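Local coordinates for putative MCP-type signal transduction protein (Campylobacter jejuni subsp. jejuni serotype O:2, PDB 4WY9), which probably senses chemical signals in the periplasm through its tandem-PAS (Cache-type) sensory domain and passes them on for chemotaxis, at residues A36-I41 and G181-T186; T44-F49 and P171-K176; A240-K245 and G253-I258. All blocks are in the same frame, centred on the assembly; numbering follows the deposited sequence. Where two conformers were deposited one is given.

Contact 1: A36-I41 and G181-T186; sequences ALNKSI and GVIGMT
This is a buried helix-on-sheet contact at the sheet of the first PDC (PAS-like) sensor domain of this tandem-PAS receptor. Residues 36-41 of the long helix 8-51 lie against strand residues 181-186, which belong to the curved antiparallel sheet. The short helix and strand axes run nearly antiparallel, at 158°, and come within 8.6 Å. Asn38 sits opposite Gly184. Ile183 and Met185, on either side of Gly184 in sequence, reach the helix. The glycine leaves the backbone bare below Asn38. Toward the C-terminal end of the helix segment, Ile41 and Ile183 meet at an angle, CG2 of Ile41 on CG1 of Ile183 at 3.8 Å. Ile41 also packs on Ile65, Ile66 and Phe70 of helix 59-70, and Met185 touches Phe70 too. CB of Asn38 already faces the strand, and CG, roughly anti to the backbone N (chi1 -153°), carries the amide on toward Ile183. As modelled, its OD1 stands 3.1 Å from Ile183 O. Both are acceptors, so the pair is not a hydrogen bond. Met185 runs the opposite way, its chain extended beyond CG, alongside the Asn38 side chain. Its CE methyl ends 3.6 Å from Leu37 CB.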
ATOM      1  N   ALA A  36      -8.677  -4.717   7.575  1.00  9.82           N
ATOM      2  CA  ALA A  36      -9.862  -5.148   8.298  1.00  9.71           C
ATOM      3  C   ALA A  36     -11.130  -4.882   7.479  1.00 10.52           C
ATOM      4  O   ALA A  36     -12.063  -5.692   7.475  1.00 10.94           O
ATOM      5  CB  ALA A  36      -9.934  -4.490   9.650  1.00 10.51           C
ATOM      6  N   LEU A  37     -11.177  -3.743   6.790  1.00  9.61           N
ATOM      7  CA  LEU A  37     -12.344  -3.450   5.965  1.00 11.23           C
ATOM      8  C   LEU A  37     -12.399  -4.449   4.800  1.00 10.19           C
ATOM      9  O   LEU A  37     -13.449  -4.949   4.432  1.00 10.31           O
ATOM     10  CB  LEU A  37     -12.348  -2.011   5.467  1.00 13.06           C
ATOM     11  CG  LEU A  37     -12.539  -0.913   6.492  1.00 15.18           C
ATOM     12  CD1 LEU A  37     -12.689   0.404   5.770  1.00 19.24           C
ATOM     13  CD2 LEU A  37     -13.743  -1.195   7.338  1.00 17.98           C
ATOM     14  N   ASN A  38     -11.259  -4.692   4.154  1.00  9.46           N
ATOM     15  CA  ASN A  38     -11.249  -5.593   3.004  1.00  9.12           C
ATOM     16  C   ASN A  38     -11.711  -6.961   3.422  1.00  9.52           C
ATOM     17  O   ASN A  38     -12.427  -7.637   2.683  1.00 10.32           O
ATOM     18  CB  ASN A  38      -9.850  -5.645   2.418  1.00 11.66           C
ATOM     19  CG  ASN A  38      -9.785  -5.976   0.954  1.00 17.00           C
ATOM     20  OD1 ASN A  38     -10.744  -6.162   0.291  1.00 25.54           O
ATOM     21  ND2 ASN A  38      -8.582  -6.077   0.499  1.00 17.04           N
ATOM     22  N   LYS A  39     -11.252  -7.431   4.579  1.00  9.73           N
ATOM     23  CA  LYS A  39     -11.660  -8.746   5.085  1.00 11.02           C
ATOM     24  C   LYS A  39     -13.146  -8.799   5.351  1.00 10.30           C
ATOM     25  O   LYS A  39     -13.800  -9.806   5.087  1.00 11.58           O
ATOM     26  CB  LYS A  39     -10.899  -9.122   6.368  1.00 11.76           C
ATOM     27  CG  LYS A  39      -9.480  -9.589   6.144  1.00 11.94           C
ATOM     28  CD  LYS A  39      -8.815  -9.891   7.491  1.00 15.66           C
ATOM     29  CE  LYS A  39      -7.532 -10.629   7.296  1.00 19.02           C
ATOM     30  NZ  LYS A  39      -7.707 -12.042   6.801  1.00 22.63           N
ATOM     31  N   SER A  40     -13.689  -7.706   5.861  0.53 10.37           N
ATOM     32  CA  SER A  40     -15.129  -7.655   6.159  0.53 11.84           C
ATOM     33  C   SER A  40     -15.899  -7.860   4.857  0.53  9.40           C
ATOM     34  O   SER A  40     -16.798  -8.722   4.778  0.53  9.33           O
ATOM     35  CB  SER A  40     -15.502  -6.318   6.818  0.53 13.21           C
ATOM     36  OG  SER A  40     -16.898  -6.244   7.058  0.53 16.17           O
ATOM     37  N   ILE A  41     -15.571  -7.096   3.836  1.00  8.79           N
ATOM     38  CA  ILE A  41     -16.332  -7.128   2.589  1.00  9.76           C
ATOM     39  C   ILE A  41     -16.099  -8.457   1.864  1.00  7.83           C
ATOM     40  O   ILE A  41     -17.021  -9.035   1.300  1.00  8.21           O
ATOM     41  CB  ILE A  41     -16.062  -5.922   1.680  1.00 12.64           C
ATOM     42  CG1 ILE A  41     -16.846  -6.037   0.384  1.00 15.05           C
ATOM     43  CG2 ILE A  41     -14.641  -5.767   1.402  1.00 15.07           C
ATOM     44  CD1 ILE A  41     -17.137  -4.722  -0.258  1.00 18.71           C
ATOM     45  N   GLY A 181     -13.793 -13.898  -8.142  1.00  7.88           N
ATOM     46  CA  GLY A 181     -13.498 -12.502  -8.232  1.00  7.69           C
ATOM     47  C   GLY A 181     -12.499 -12.053  -7.196  1.00  6.35           C
ATOM     48  O   GLY A 181     -11.991 -12.867  -6.408  1.00  7.08           O
ATOM     49  N   VAL A 182     -12.237 -10.755  -7.164  1.00  6.24           N
ATOM     50  CA  VAL A 182     -11.260 -10.154  -6.262  1.00  5.74           C
ATOM     51  C   VAL A 182     -11.833  -8.853  -5.748  1.00  5.80           C
ATOM     52  O   VAL A 182     -12.284  -8.026  -6.555  1.00  6.35           O
ATOM     53  CB  VAL A 182      -9.915  -9.884  -6.954  1.00  6.69           C
ATOM     54  CG1 VAL A 182      -8.950  -9.183  -5.972  1.00  7.31           C
ATOM     55  CG2 VAL A 182      -9.299 -11.157  -7.503  1.00  7.72           C
ATOM     56  N   ILE A 183     -11.832  -8.659  -4.438  1.00  5.57           N
ATOM     57  CA  ILE A 183     -12.188  -7.369  -3.850  1.00  6.37           C
ATOM     58  C   ILE A 183     -10.901  -6.754  -3.301  1.00  6.59           C
ATOM     59  O   ILE A 183     -10.164  -7.403  -2.541  1.00  7.20           O
ATOM     60  CB  ILE A 183     -13.294  -7.502  -2.772  1.00  8.25           C
ATOM     61  CG1 ILE A 183     -13.722  -6.150  -2.221  1.00 11.18           C
ATOM     62  CG2 ILE A 183     -12.868  -8.451  -1.637  1.00  9.89           C
ATOM     63  CD1 ILE A 183     -14.561  -5.338  -3.134  1.00 11.96           C
ATOM     64  N   GLY A 184     -10.590  -5.542  -3.708  1.00  6.37           N
ATOM     65  CA  GLY A 184      -9.365  -4.919  -3.289  1.00  6.74           C
ATOM     66  C   GLY A 184      -9.464  -3.435  -3.074  1.00  6.28           C
ATOM     67  O   GLY A 184     -10.489  -2.805  -3.366  1.00  6.75           O
ATOM     68  N   MET A 185      -8.370  -2.875  -2.577  1.00  7.24           N
ATOM     69  CA  MET A 185      -8.256  -1.480  -2.268  1.00  7.54           C
ATOM     70  C   MET A 185      -6.901  -0.930  -2.706  1.00  7.87           C
ATOM     71  O   MET A 185      -5.908  -1.675  -2.680  1.00 10.79           O
ATOM     72  CB  MET A 185      -8.400  -1.227  -0.769  1.00 10.74           C
ATOM     73  CG  MET A 185      -9.653  -1.773  -0.165  1.00 14.75           C
ATOM     74  SD  MET A 185      -9.374  -1.881   1.601  1.00 22.77           S
ATOM     75  CE  MET A 185     -10.914  -2.394   2.212  1.00 35.13           C
ATOM     76  N   THR A 186      -6.871   0.346  -3.033  1.00  8.37           N
ATOM     77  CA  THR A 186      -5.656   1.044  -3.394  1.00  9.42           C
ATOM     78  C   THR A 186      -5.390   2.156  -2.421  1.00 10.11           C
ATOM     79  O   THR A 186      -6.258   3.002  -2.221  1.00 12.39           O
ATOM     80  CB  THR A 186      -5.714   1.635  -4.824  1.00 10.58           C
ATOM     81  OG1 THR A 186      -6.075   0.631  -5.750  1.00 12.06           O
ATOM     82  CG2 THR A 186      -4.401   2.239  -5.207  1.00 12.04           C
TER

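Contact 2: T44-F49 and P171-K176; sequences TLTEMF and PIFDRK
Thr46 OG1 takes a bond from Phe173 N and meets a water and, weakly, Ser42 O of its own helix. The Phe173 N bond is 3.1 Å long and fairly straight (161°). The water lies 2.7 Å from Thr46 OG1 and donates to Pro171 O, so the hydroxyl reaches two backbone groups of the strand. The chi1 of -75° sets OG1 anti to the carbonyl carbon and turns it to the strand. Beside it Ile172 supplies the apolar packing. In the conformer given its branches split: CD1 meets Leu45 CB at 3.7 Å, and CG2 comes obliquely to the Phe49 ring at CD1. Phe173 packs edge-to-face with Tyr143. Beyond the strand end Asp174 forms an Asx turn: its OD1 accepts from Lys176 N at 3.0 Å, from above the carboxylate plane, and also from Gln178 N. A second water donates to Phe49 O and accepts from Arg175 N. Thr46 thus satisfies Phe173 N, and waters satisfy Pro171 O and Phe49 O. Phe173 O, 3.4 Å from Phe49 CB, is buried with no partner in the model, which probably costs some desolvation.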
ATOM      1  N   THR A  44     -18.386 -11.004   3.467  1.00  8.47           N
ATOM      2  CA  THR A  44     -19.781 -10.804   3.100  1.00  8.42           C
ATOM      3  C   THR A  44     -20.025 -11.214   1.651  1.00  7.61           C
ATOM      4  O   THR A  44     -21.047 -11.871   1.346  1.00  8.17           O
ATOM      5  CB  THR A  44     -20.198  -9.333   3.343  1.00 10.34           C
ATOM      6  OG1 THR A  44     -20.038  -9.033   4.748  1.00 12.90           O
ATOM      7  CG2 THR A  44     -21.608  -9.092   2.938  1.00 12.63           C
ATOM      8  N   LEU A  45     -19.121 -10.871   0.751  1.00  7.01           N
ATOM      9  CA  LEU A  45     -19.298 -11.247  -0.651  1.00  7.08           C
ATOM     10  C   LEU A  45     -19.149 -12.750  -0.875  1.00  7.40           C
ATOM     11  O   LEU A  45     -19.916 -13.333  -1.609  1.00  8.50           O
ATOM     12  CB  LEU A  45     -18.317 -10.455  -1.526  1.00  7.50           C
ATOM     13  CG  LEU A  45     -18.603  -8.970  -1.685  1.00  9.54           C
ATOM     14  CD1 LEU A  45     -17.521  -8.247  -2.443  1.00 10.76           C
ATOM     15  CD2 LEU A  45     -19.975  -8.743  -2.337  1.00 12.06           C
ATOM     16  N   THR A  46     -18.196 -13.394  -0.209  1.00  6.61           N
ATOM     17  CA  THR A  46     -18.073 -14.840  -0.355  1.00  6.92           C
ATOM     18  C   THR A  46     -19.326 -15.531   0.196  1.00  8.20           C
ATOM     19  O   THR A  46     -19.820 -16.491  -0.394  1.00  9.83           O
ATOM     20  CB  THR A  46     -16.794 -15.357   0.267  1.00  7.74           C
ATOM     21  OG1 THR A  46     -15.721 -15.001  -0.600  1.00  8.53           O
ATOM     22  CG2 THR A  46     -16.798 -16.860   0.468  1.00  9.72           C
ATOM     23  N   GLU A  47     -19.870 -15.069   1.315  1.00  7.91           N
ATOM     24  CA  GLU A  47     -21.102 -15.654   1.823  1.00  9.11           C
ATOM     25  C   GLU A  47     -22.205 -15.509   0.769  1.00  9.87           C
ATOM     26  O   GLU A  47     -22.962 -16.435   0.524  1.00 12.04           O
ATOM     27  CB  GLU A  47     -21.511 -14.998   3.130  1.00 12.54           C
ATOM     28  CG  GLU A  47     -22.804 -15.550   3.740  1.00 17.10           C
ATOM     29  CD  GLU A  47     -22.800 -17.084   3.912  1.00 24.04           C
ATOM     30  OE1 GLU A  47     -21.737 -17.701   4.207  1.00 28.06           O
ATOM     31  OE2 GLU A  47     -23.907 -17.704   3.759  1.00 30.69           O
ATOM     32  N   MET A  48     -22.277 -14.355   0.105  1.00  9.30           N
ATOM     33  CA  MET A  48     -23.262 -14.143  -0.948  1.00  9.15           C
ATOM     34  C   MET A  48     -23.047 -15.104  -2.099  1.00  8.89           C
ATOM     35  O   MET A  48     -23.992 -15.727  -2.594  1.00 10.42           O
ATOM     36  CB  MET A  48     -23.235 -12.704  -1.437  1.00  9.83           C
ATOM     37  CG  MET A  48     -24.084 -12.486  -2.690  1.00 11.00           C
ATOM     38  SD  MET A  48     -23.858 -10.847  -3.390  1.00 13.68           S
ATOM     39  CE  MET A  48     -24.758  -9.885  -2.219  1.00 16.27           C
ATOM     40  N   PHE A  49     -21.818 -15.195  -2.603  1.00  9.19           N
ATOM     41  CA  PHE A  49     -21.563 -15.976  -3.816  1.00  9.74           C
ATOM     42  C   PHE A  49     -21.611 -17.465  -3.525  1.00  9.81           C
ATOM     43  O   PHE A  49     -21.827 -18.281  -4.418  1.00 13.06           O
ATOM     44  CB  PHE A  49     -20.233 -15.563  -4.476  1.00 10.16           C
ATOM     45  CG  PHE A  49     -20.321 -14.339  -5.334  1.00  8.87           C
ATOM     46  CD1 PHE A  49     -20.422 -13.065  -4.787  1.00 11.42           C
ATOM     47  CD2 PHE A  49     -20.343 -14.440  -6.724  1.00 11.31           C
ATOM     48  CE1 PHE A  49     -20.532 -11.935  -5.588  1.00 11.74           C
ATOM     49  CE2 PHE A  49     -20.449 -13.307  -7.519  1.00 10.71           C
ATOM     50  CZ  PHE A  49     -20.527 -12.060  -6.954  1.00 11.89           C
ATOM     51  N   PRO A 171      -9.416 -12.750  -2.489  1.00  6.81           N
ATOM     52  CA  PRO A 171     -10.348 -13.503  -3.367  1.00  7.24           C
ATOM     53  C   PRO A 171     -11.747 -13.585  -2.807  1.00  6.78           C
ATOM     54  O   PRO A 171     -11.935 -13.550  -1.588  1.00  7.81           O
ATOM     55  CB  PRO A 171      -9.733 -14.892  -3.425  1.00  8.69           C
ATOM     56  CG  PRO A 171      -8.945 -15.000  -2.156  1.00  8.85           C
ATOM     57  CD  PRO A 171      -8.370 -13.619  -1.955  1.00  7.89           C
ATOM     58  N   ILE A 172     -12.705 -13.693  -3.727  0.55  5.99           N
ATOM     59  CA  ILE A 172     -14.111 -14.053  -3.496  0.55  5.74           C
ATOM     60  C   ILE A 172     -14.322 -15.453  -4.034  0.55  6.57           C
ATOM     61  O   ILE A 172     -13.792 -15.780  -5.093  0.55  6.63           O
ATOM     62  CB  ILE A 172     -15.064 -13.043  -4.178  0.55  6.93           C
ATOM     63  CG1 ILE A 172     -14.728 -11.609  -3.760  0.55  8.50           C
ATOM     64  CG2 ILE A 172     -16.513 -13.382  -3.844  0.55  6.82           C
ATOM     65  CD1 ILE A 172     -14.800 -11.389  -2.272  0.55  9.25           C
ATOM     66  N   PHE A 173     -15.090 -16.275  -3.309  1.00  7.27           N
ATOM     67  CA  PHE A 173     -15.338 -17.649  -3.743  1.00  7.93           C
ATOM     68  C   PHE A 173     -16.816 -17.975  -3.894  1.00  8.64           C
ATOM     69  O   PHE A 173     -17.659 -17.364  -3.205  1.00  9.87           O
ATOM     70  CB  PHE A 173     -14.740 -18.640  -2.727  1.00  8.89           C
ATOM     71  CG  PHE A 173     -13.248 -18.507  -2.523  1.00  9.82           C
ATOM     72  CD1 PHE A 173     -12.746 -17.660  -1.546  1.00 10.26           C
ATOM     73  CD2 PHE A 173     -12.351 -19.251  -3.249  1.00  9.72           C
ATOM     74  CE1 PHE A 173     -11.382 -17.542  -1.336  1.00  9.72           C
ATOM     75  CE2 PHE A 173     -10.985 -19.115  -3.061  1.00 10.88           C
ATOM     76  CZ  PHE A 173     -10.508 -18.289  -2.097  1.00 10.18           C
ATOM     77  N   ASP A 174     -17.106 -18.963  -4.727  1.00  9.91           N
ATOM     78  CA  ASP A 174     -18.459 -19.500  -4.812  1.00 12.08           C
ATOM     79  C   ASP A 174     -18.554 -20.841  -4.050  1.00 12.05           C
ATOM     80  O   ASP A 174     -17.623 -21.247  -3.392  1.00 12.51           O
ATOM     81  CB  ASP A 174     -18.883 -19.623  -6.252  1.00 14.41           C
ATOM     82  CG  ASP A 174     -18.066 -20.615  -7.070  1.00 14.66           C
ATOM     83  OD1 ASP A 174     -17.322 -21.426  -6.496  1.00 14.69           O
ATOM     84  OD2 ASP A 174     -18.257 -20.674  -8.313  1.00 18.67           O
ATOM     85  N   ARG A 175     -19.693 -21.514  -4.143  1.00 14.36           N
ATOM     86  CA  ARG A 175     -19.937 -22.746  -3.378  1.00 16.95           C
ATOM     87  C   ARG A 175     -19.124 -23.924  -3.934  1.00 16.67           C
ATOM     88  O   ARG A 175     -18.925 -24.952  -3.250  1.00 16.90           O
ATOM     89  CB  ARG A 175     -21.423 -23.046  -3.333  1.00 21.19           C
ATOM     90  CG  ARG A 175     -21.803 -24.119  -2.359  1.00 33.82           C
ATOM     91  CD  ARG A 175     -23.311 -24.159  -2.113  1.00 36.26           C
ATOM     92  NE  ARG A 175     -23.613 -23.765  -0.734  1.00 51.97           N
ATOM     93  CZ  ARG A 175     -23.497 -24.584   0.311  1.00 48.47           C
ATOM     94  NH1 ARG A 175     -23.091 -25.835   0.115  1.00 58.44           N
ATOM     95  NH2 ARG A 175     -23.804 -24.176   1.544  1.00 50.76           N
ATOM     96  N   LYS A 176     -18.576 -23.781  -5.138  1.00 14.71           N
ATOM     97  CA  LYS A 176     -17.719 -24.833  -5.679  1.00 15.35           C
ATOM     98  C   LYS A 176     -16.263 -24.567  -5.276  1.00 13.59           C
ATOM     99  O   LYS A 176     -15.345 -25.202  -5.802  1.00 15.73           O
ATOM    100  CB  LYS A 176     -17.865 -24.912  -7.202  1.00 20.38           C
ATOM    101  CG  LYS A 176     -19.318 -25.252  -7.613  1.00 25.32           C
ATOM    102  CD  LYS A 176     -19.465 -25.400  -9.097  1.00 29.49           C
ATOM    103  CE  LYS A 176     -19.503 -26.862  -9.473  1.00 36.11           C
ATOM    104  NZ  LYS A 176     -20.658 -27.680  -9.007  1.00 27.10           N
TER
HETATM  105  O   HOH W   1     -13.292 -14.638   0.547  1.00 10.48           O
HETATM  106  O   HOH W   2     -21.938 -20.985  -5.741  1.00 33.20           O

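Contact 3: A240-K245 and G253-I258; sequences AQETYK and GVFNYI. With ACT (acetate ion), chain B.
Thr243 sits between two aromatic residues of the strand. Its OG1 is 3.4 Å from Phe255 CB and equally close to Tyr257 CD1. Its CA and the carbonyl O of Glu242 lie over one face of the Phe255 ring. Glu242 stretches across the ring's CD1 corner. Its CG is anti to the backbone N (chi1 -172°) and the chain is extended beyond it, which brings OE2 to 3.5 Å from Phe255 CD1. Carboxylate and ring planes stand 57° apart, so the two groups are not stacked. At the other end Ala240 CB touches Tyr257 CE1 at 3.6 Å. The Tyr244 and Tyr257 side chains cross at about a right angle, and CE1 of Tyr244 lies at the edge of the Tyr257 ring.

Helix 241-249 thus covers strand 253-258, an outermost strand of the five-stranded antiparallel sheet of what is probably the second PAS-like unit. The 2-1-5-4-3 strand order is that of the PAS fold. Along one edge the strand pairs with strand 264-274. Val254 packs on Glu13 and Ala17 of helix 8-51.

Water ties the helix start to the strand backbone. One molecule donates to Glu242 OE1 and accepts from Asn256 N at 2.9 Å. Another accepts from Thr243 N and lies 2.7 Å from Asn256 O, where acceptors outnumber protons. Ala240 O lies 3.4 Å above the Tyr244 ring, over its centre, and Tyr244 OH bonds to Asn235 O. Tyr257 OH has a weak bond from Asn235 ND2 and donates to OXT of an acetate ion at 2.6 Å. The acetate, probably from the crystallisation liquor, is also held by Ser260 OG and His221 NE2.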
ATOM      1  N   ALA A 240      26.367   1.838   3.004  1.00 11.59           N
ATOM      2  CA  ALA A 240      24.918   1.744   3.109  1.00 11.24           C
ATOM      3  C   ALA A 240      24.486   0.306   3.405  1.00 10.92           C
ATOM      4  O   ALA A 240      23.320   0.050   3.762  1.00 11.77           O
ATOM      5  CB  ALA A 240      24.281   2.231   1.861  1.00 11.84           C
ATOM      6  N   GLN A 241      25.387  -0.640   3.217  1.00 12.11           N
ATOM      7  CA  GLN A 241      25.002  -2.030   3.181  1.00 13.79           C
ATOM      8  C   GLN A 241      24.533  -2.598   4.513  1.00 15.09           C
ATOM      9  O   GLN A 241      23.671  -3.479   4.546  1.00 15.93           O
ATOM     10  CB  GLN A 241      26.163  -2.868   2.640  1.00 15.58           C
ATOM     11  CG  GLN A 241      26.553  -2.517   1.222  1.00 17.25           C
ATOM     12  CD  GLN A 241      25.433  -2.667   0.231  1.00 18.73           C
ATOM     13  OE1 GLN A 241      24.639  -3.603   0.317  1.00 19.08           O
ATOM     14  NE2 GLN A 241      25.352  -1.753  -0.699  1.00 20.04           N
ATOM     15  N   GLU A 242      25.086  -2.120   5.623  1.00 15.38           N
ATOM     16  CA  GLU A 242      24.652  -2.605   6.927  1.00 17.15           C
ATOM     17  C   GLU A 242      23.166  -2.294   7.139  1.00 15.93           C
ATOM     18  O   GLU A 242      22.408  -3.120   7.682  1.00 15.74           O
ATOM     19  CB  GLU A 242      25.465  -1.984   8.051  1.00 19.86           C
ATOM     20  CG  GLU A 242      25.163  -2.603   9.387  1.00 19.44           C
ATOM     21  CD  GLU A 242      26.009  -2.036  10.515  1.00 23.48           C
ATOM     22  OE1 GLU A 242      26.736  -1.038  10.259  1.00 25.65           O
ATOM     23  OE2 GLU A 242      25.910  -2.567  11.644  1.00 23.58           O
ATOM     24  N   THR A 243      22.767  -1.105   6.749  1.00 13.72           N
ATOM     25  CA  THR A 243      21.369  -0.680   6.867  1.00 13.45           C
ATOM     26  C   THR A 243      20.490  -1.555   5.990  1.00 12.79           C
ATOM     27  O   THR A 243      19.391  -1.970   6.408  1.00 12.50           O
ATOM     28  CB  THR A 243      21.228   0.804   6.528  1.00 11.72           C
ATOM     29  OG1 THR A 243      22.013   1.567   7.457  1.00 12.09           O
ATOM     30  CG2 THR A 243      19.812   1.253   6.563  1.00 12.41           C
ATOM     31  N   TYR A 244      20.940  -1.831   4.761  1.00 11.51           N
ATOM     32  CA  TYR A 244      20.147  -2.658   3.860  1.00 12.91           C
ATOM     33  C   TYR A 244      19.945  -4.068   4.394  1.00 14.95           C
ATOM     34  O   TYR A 244      18.899  -4.692   4.162  1.00 15.16           O
ATOM     35  CB  TYR A 244      20.797  -2.738   2.472  1.00 14.51           C
ATOM     36  CG  TYR A 244      20.959  -1.435   1.777  1.00 13.27           C
ATOM     37  CD1 TYR A 244      20.203  -0.325   2.143  1.00 13.15           C
ATOM     38  CD2 TYR A 244      21.881  -1.278   0.749  1.00 12.17           C
ATOM     39  CE1 TYR A 244      20.339   0.866   1.506  1.00 12.11           C
ATOM     40  CE2 TYR A 244      22.028  -0.095   0.108  1.00 11.86           C
ATOM     41  CZ  TYR A 244      21.273   0.990   0.496  1.00 10.96           C
ATOM     42  OH  TYR A 244      21.425   2.192  -0.124  1.00 13.57           O
ATOM     43  N   LYS A 245      20.954  -4.596   5.077  1.00 16.83           N
ATOM     44  CA  LYS A 245      20.829  -5.920   5.663  1.00 19.50           C
ATOM     45  C   LYS A 245      19.709  -5.943   6.714  1.00 18.91           C
ATOM     46  O   LYS A 245      18.920  -6.883   6.758  1.00 19.08           O
ATOM     47  CB  LYS A 245      22.152  -6.381   6.296  1.00 25.88           C
ATOM     48  CG  LYS A 245      23.012  -7.206   5.392  1.00 34.84           C
ATOM     49  CD  LYS A 245      23.683  -8.345   6.127  1.00 41.37           C
ATOM     50  CE  LYS A 245      24.637  -7.835   7.191  1.00 47.68           C
ATOM     51  NZ  LYS A 245      25.516  -8.937   7.698  1.00 50.21           N
ATOM     52  N   GLY A 253      17.062  -1.103  14.093  1.00 11.36           N
ATOM     53  CA  GLY A 253      18.380  -0.710  14.591  1.00 11.45           C
ATOM     54  C   GLY A 253      18.757   0.667  14.138  1.00  9.20           C
ATOM     55  O   GLY A 253      18.034   1.304  13.371  1.00  9.60           O
ATOM     56  N   VAL A 254      19.881   1.174  14.617  0.64  9.07           N
ATOM     57  CA  VAL A 254      20.429   2.449  14.205  0.64  7.69           C
ATOM     58  C   VAL A 254      21.868   2.277  13.775  0.64  8.70           C
ATOM     59  O   VAL A 254      22.683   1.709  14.505  0.64 11.63           O
ATOM     60  CB  VAL A 254      20.340   3.529  15.330  0.64 10.12           C
ATOM     61  CG1 VAL A 254      20.646   4.908  14.679  0.64 13.26           C
ATOM     62  CG2 VAL A 254      18.966   3.559  15.944  0.64  8.16           C
ATOM     63  N   PHE A 255      22.181   2.802  12.606  1.00  8.58           N
ATOM     64  CA  PHE A 255      23.398   2.510  11.905  1.00  9.57           C
ATOM     65  C   PHE A 255      24.105   3.753  11.408  1.00  9.34           C
ATOM     66  O   PHE A 255      23.473   4.774  11.152  1.00 10.48           O
ATOM     67  CB  PHE A 255      23.088   1.595  10.687  1.00 11.15           C
ATOM     68  CG  PHE A 255      22.321   0.382  11.041  1.00 12.60           C
ATOM     69  CD1 PHE A 255      22.932  -0.706  11.586  1.00 16.45           C
ATOM     70  CD2 PHE A 255      20.946   0.359  10.879  1.00 12.84           C
ATOM     71  CE1 PHE A 255      22.225  -1.828  11.956  1.00 15.94           C
ATOM     72  CE2 PHE A 255      20.212  -0.761  11.237  1.00 14.47           C
ATOM     73  CZ  PHE A 255      20.855  -1.857  11.767  1.00 16.37           C
ATOM     74  N   ASN A 256      25.406   3.653  11.225  1.00  9.00           N
ATOM     75  CA  ASN A 256      26.117   4.577  10.366  1.00  9.83           C
ATOM     76  C   ASN A 256      25.696   4.293   8.938  1.00  9.72           C
ATOM     77  O   ASN A 256      25.613   3.128   8.530  1.00 11.20           O
ATOM     78  CB  ASN A 256      27.627   4.432  10.542  1.00 11.88           C
ATOM     79  CG  ASN A 256      28.150   5.077  11.840  1.00 14.66           C
ATOM     80  OD1 ASN A 256      27.423   5.279  12.821  1.00 23.24           O
ATOM     81  ND2 ASN A 256      29.406   5.331  11.870  1.00 21.64           N
ATOM     82  N   TYR A 257      25.446   5.326   8.160  1.00  9.69           N
ATOM     83  CA  TYR A 257      24.855   5.172   6.837  1.00  8.22           C
ATOM     84  C   TYR A 257      25.278   6.297   5.923  1.00  9.95           C
ATOM     85  O   TYR A 257      25.169   7.442   6.274  1.00 11.85           O
ATOM     86  CB  TYR A 257      23.319   5.180   6.982  1.00  8.71           C
ATOM     87  CG  TYR A 257      22.528   5.106   5.689  1.00  8.46           C
ATOM     88  CD1 TYR A 257      22.402   3.912   5.002  1.00  8.86           C
ATOM     89  CD2 TYR A 257      21.880   6.233   5.181  1.00  8.24           C
ATOM     90  CE1 TYR A 257      21.678   3.834   3.844  1.00  8.56           C
ATOM     91  CE2 TYR A 257      21.140   6.156   4.008  1.00  7.96           C
ATOM     92  CZ  TYR A 257      21.060   4.960   3.341  1.00  7.11           C
ATOM     93  OH  TYR A 257      20.358   4.872   2.169  1.00  9.17           O
ATOM     94  N   ILE A 258      25.720   5.954   4.718  0.51  9.11           N
ATOM     95  CA  ILE A 258      26.040   6.945   3.713  0.51  9.46           C
ATOM     96  C   ILE A 258      24.891   6.997   2.715  0.51  9.24           C
ATOM     97  O   ILE A 258      24.649   6.022   2.008  0.51 10.99           O
ATOM     98  CB  ILE A 258      27.364   6.661   2.996  0.51 10.98           C
ATOM     99  CG1 ILE A 258      28.507   6.653   4.015  0.51 12.46           C
ATOM    100  CG2 ILE A 258      27.585   7.681   1.902  0.51 12.98           C
ATOM    101  CD1 ILE A 258      29.839   6.362   3.402  0.51 13.06           C
TER
HETATM  102  C   ACT B 401      18.727   7.563   0.854  1.00 10.17           C
HETATM  103  O   ACT B 401      18.464   8.386  -0.070  1.00 11.61           O
HETATM  104  OXT ACT B 401      19.915   7.142   0.947  1.00  9.46           O
HETATM  105  CH3 ACT B 401      17.661   7.070   1.768  1.00 10.85           C
HETATM  106  O   HOH W   3      26.654   1.149  11.967  1.00 19.44           O
HETATM  107  O   HOH W   4      27.638   1.050   8.441  1.00 31.76           O
HETATM  108  O   HOH W   5      24.704   1.312   6.691  1.00 12.76           O

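How the contacts relate
Contacts 1 and 2 are neighbours, with centres 12 Å apart. Both dock helix 8-51 onto the same sheet, through the adjacent strands 179-188 and 163-173. They also touch directly: Gly181 O lies 2.9 Å from Ile172 N, a probable hydrogen bond, and Ile183 CG2 packs on Ile172 CD1 at 3.6 Å in the conformer given. Ile183 CD1 also nears Leu45 CD1 at 4.2 Å. Contact 3 stands apart, on the other side of the chain's centre. Its centre is about 36 Å from that of contact 1 and about 46 Å from that of contact 2. The acetate is bound at contact 3, so contacts 1 and 2 are remote from it. Helix 8-51 spans both units.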